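Nitrogenase molybdenum-iron protein alpha chain (Clostridium pasteurianum, PDB 4WES) forms, with the beta chain, the nitrogenase component that reduces dinitrogen to ammonia at an iron-molybdenum cofactor carrying homocitrate. Local coordinates at residues A339-G344 and M460-I465. Sequence-based numbering, arbitrary orientation.
With HCA (3-hydroxy-3-carboxy-adipic acid), chain E; ICS (iron-sulfur-molybdenum cluster with interstitial carbon), chain F.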
loop_
_atom_site.group_PDB
_atom_site.type_symbol
_atom_site.label_atom_id
_atom_site.label_comp_id
_atom_site.label_asym_id
_atom_site.label_seq_id
_atom_site.Cartn_x
_atom_site.Cartn_y
_atom_site.Cartn_z
ATOM N N ALA A 339 19.186 22.727 24.028
ATOM C CA ALA A 339 19.239 22.627 22.573
ATOM C C ALA A 339 20.578 23.079 22.032
ATOM O O ALA A 339 21.257 23.943 22.612
ATOM C CB ALA A 339 18.123 23.449 21.945
ATOM N N CYS A 340 20.892 22.557 20.845
ATOM C CA CYS A 340 21.948 23.095 19.985
ATOM C C CYS A 340 21.304 23.437 18.623
ATOM O O CYS A 340 20.371 22.770 18.219
ATOM C CB CYS A 340 23.060 22.069 19.793
ATOM S SG CYS A 340 23.729 21.349 21.295
ATOM N N LEU A 341 21.871 24.452 17.971
ATOM C CA LEU A 341 21.396 24.842 16.639
ATOM C C LEU A 341 22.538 24.976 15.669
ATOM O O LEU A 341 23.474 25.727 15.919
ATOM C CB LEU A 341 20.644 26.175 16.659
ATOM C CG LEU A 341 19.464 26.302 17.573
ATOM C CD1 LEU A 341 19.829 26.794 18.931
ATOM C CD2 LEU A 341 18.439 27.255 16.981
ATOM N N TYR A 342 22.413 24.326 14.513
ATOM C CA TYR A 342 23.426 24.422 13.486
ATOM C C TYR A 342 22.769 24.448 12.117
ATOM O O TYR A 342 22.317 23.431 11.638
ATOM C CB TYR A 342 24.458 23.279 13.549
ATOM C CG TYR A 342 25.566 23.491 12.552
ATOM C CD1 TYR A 342 26.480 24.506 12.751
ATOM C CD2 TYR A 342 25.664 22.731 11.410
ATOM C CE1 TYR A 342 27.484 24.761 11.838
ATOM C CE2 TYR A 342 26.676 22.973 10.486
ATOM C CZ TYR A 342 27.581 23.986 10.698
ATOM O OH TYR A 342 28.609 24.235 9.805
ATOM N N VAL A 343 22.695 25.632 11.534
ATOM C CA VAL A 343 22.066 25.806 10.217
ATOM C C VAL A 343 23.033 26.577 9.311
ATOM O O VAL A 343 24.238 26.554 9.539
ATOM C CB VAL A 343 20.628 26.429 10.295
ATOM C CG1 VAL A 343 19.738 25.801 9.261
ATOM C CG2 VAL A 343 20.009 26.207 11.669
ATOM N N GLY A 344 22.551 27.171 8.230
ATOM C CA GLY A 344 23.458 27.673 7.219
ATOM C C GLY A 344 24.025 29.056 7.470
ATOM O O GLY A 344 25.258 29.235 7.596
ATOM N N MET A 460 17.942 18.146 22.413
ATOM C CA MET A 460 17.600 18.265 21.013
ATOM C C MET A 460 18.726 18.988 20.294
ATOM O O MET A 460 19.391 19.844 20.857
ATOM C CB MET A 460 16.265 19.008 20.858
ATOM C CG MET A 460 16.303 20.456 21.302
ATOM S SD MET A 460 14.721 21.224 21.645
ATOM C CE MET A 460 14.481 20.669 23.328
ATOM N N PHE A 461 18.901 18.664 19.002
ATOM C CA PHE A 461 19.962 19.264 18.200
ATOM C C PHE A 461 19.366 19.546 16.831
ATOM O O PHE A 461 19.093 18.637 16.075
ATOM C CB PHE A 461 21.192 18.342 18.141
ATOM C CG PHE A 461 22.475 19.031 17.764
ATOM C CD1 PHE A 461 23.627 18.838 18.518
ATOM C CD2 PHE A 461 22.552 19.871 16.648
ATOM C CE1 PHE A 461 24.779 19.476 18.186
ATOM C CE2 PHE A 461 23.723 20.527 16.327
ATOM C CZ PHE A 461 24.834 20.320 17.104
ATOM N N PHE A 462 19.132 20.836 16.569
ATOM C CA PHE A 462 18.531 21.270 15.299
ATOM C C PHE A 462 19.628 21.402 14.249
ATOM O O PHE A 462 20.626 22.082 14.489
ATOM C CB PHE A 462 17.837 22.614 15.481
ATOM C CG PHE A 462 16.686 22.605 16.436
ATOM C CD1 PHE A 462 16.857 22.940 17.765
ATOM C CD2 PHE A 462 15.434 22.263 16.006
ATOM C CE1 PHE A 462 15.807 22.942 18.643
ATOM C CE2 PHE A 462 14.365 22.259 16.884
ATOM C CZ PHE A 462 14.543 22.573 18.204
ATOM N N ALA A 463 19.398 20.827 13.064
ATOM C CA ALA A 463 20.407 20.888 12.005
ATOM C C ALA A 463 19.750 20.637 10.648
ATOM O O ALA A 463 18.657 21.193 10.393
ATOM C CB ALA A 463 21.593 19.955 12.335
ATOM N N GLY A 464 20.369 19.859 9.795
ATOM C CA GLY A 464 19.848 19.524 8.502
ATOM C C GLY A 464 19.751 18.037 8.272
ATOM O O GLY A 464 19.873 17.225 9.234
ATOM N N ILE A 465 19.587 17.654 7.018
ATOM C CA ILE A 465 19.350 16.275 6.672
ATOM C C ILE A 465 20.582 15.380 6.854
ATOM O O ILE A 465 20.440 14.184 7.113
ATOM C CB ILE A 465 18.790 16.207 5.232
ATOM C CG1 ILE A 465 18.258 14.834 4.877
ATOM C CG2 ILE A 465 19.829 16.656 4.208
ATOM C CD1 ILE A 465 17.146 14.354 5.719
HETATM C C1 HCA E . 21.669 23.937 0.274
HETATM C C2 HCA E . 20.180 23.643 0.476
HETATM C C3 HCA E . 19.802 23.308 1.917
HETATM C C4 HCA E . 20.135 21.850 2.288
HETATM C C5 HCA E . 19.477 21.535 3.642
HETATM C C6 HCA E . 19.989 20.384 4.456
HETATM C C7 HCA E . 18.293 23.500 2.089
HETATM O O1 HCA E . 22.350 24.315 1.236
HETATM O O2 HCA E . 22.140 23.816 -0.869
HETATM O O3 HCA E . 19.139 19.667 5.068
HETATM O O4 HCA E . 21.222 20.180 4.520
HETATM O O5 HCA E . 17.912 24.222 3.037
HETATM O O6 HCA E . 17.524 22.893 1.331
HETATM O O7 HCA E . 20.493 24.157 2.821
HETATM FE FE1 ICS F . 19.330 32.619 4.341
HETATM MO MO1 ICS F . 19.337 25.675 3.923
HETATM FE FE2 ICS F . 20.491 30.522 3.192
HETATM FE FE3 ICS F . 17.860 30.494 3.662
HETATM FE FE4 ICS F . 19.582 30.393 5.683
HETATM FE FE5 ICS F . 19.617 27.816 5.531
HETATM FE FE6 ICS F . 20.458 27.949 3.040
HETATM FE FE7 ICS F . 17.913 27.908 3.529
HETATM C CX ICS F . 19.329 29.213 4.148
HETATM S S1A ICS F . 21.343 31.672 4.943
HETATM S S1B ICS F . 21.335 26.661 4.632
HETATM S S2A ICS F . 18.965 31.902 2.233
HETATM S S2B ICS F . 21.763 29.256 1.876
HETATM S S3A ICS F . 19.898 29.023 7.415
HETATM S S3B ICS F . 18.952 26.806 1.872
HETATM S S4A ICS F . 17.660 31.644 5.605
HETATM S S4B ICS F . 17.730 26.626 5.336
HETATM S S5A ICS F . 16.197 29.171 2.970
#
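Cys340 lays its CB squarely over the ring of Phe461, 3.4 Å from the ring centroid and 9° off the normal, a CH-pi contact. Cys340 SG stands obliquely to the same ring, 4.2 Å from its centroid, a sulfur-aromatic contact. With chi1 at -160°, Phe461 turns its CG opposite the main-chain nitrogen, and the ring reaches across to the neighbouring strand; there Tyr342 CB lies in the ring plane, 4.0 Å from Phe461 CE2. On the face carrying Ala339, Met460 and Phe462, Ala339 CB touches Met460 CG at 3.6 Å and reaches the edge of the Phe462 ring. The backbones run parallel, tied by hydrogen bonds from Cys340 N to Met460 O, Phe462 N to Cys340 O (2.8 Å) and Tyr342 N to Phe462 O. These neighbouring parallel strands present the loops at their C-terminal ends to the active site: Gly344 N comes within 3.3 Å of cofactor sulfur S3A, whereas Ile465 N donates a hydrogen bond to homocitrate O3 (2.8 Å, 162° at the hydrogen). Strand 460-462 edges this chain's mixed sheet, with strand 361-367 beyond 338-343; helix 446-456 covers the Cys340-Phe461 face, and helix 492-507 packs on Met460 and Phe462.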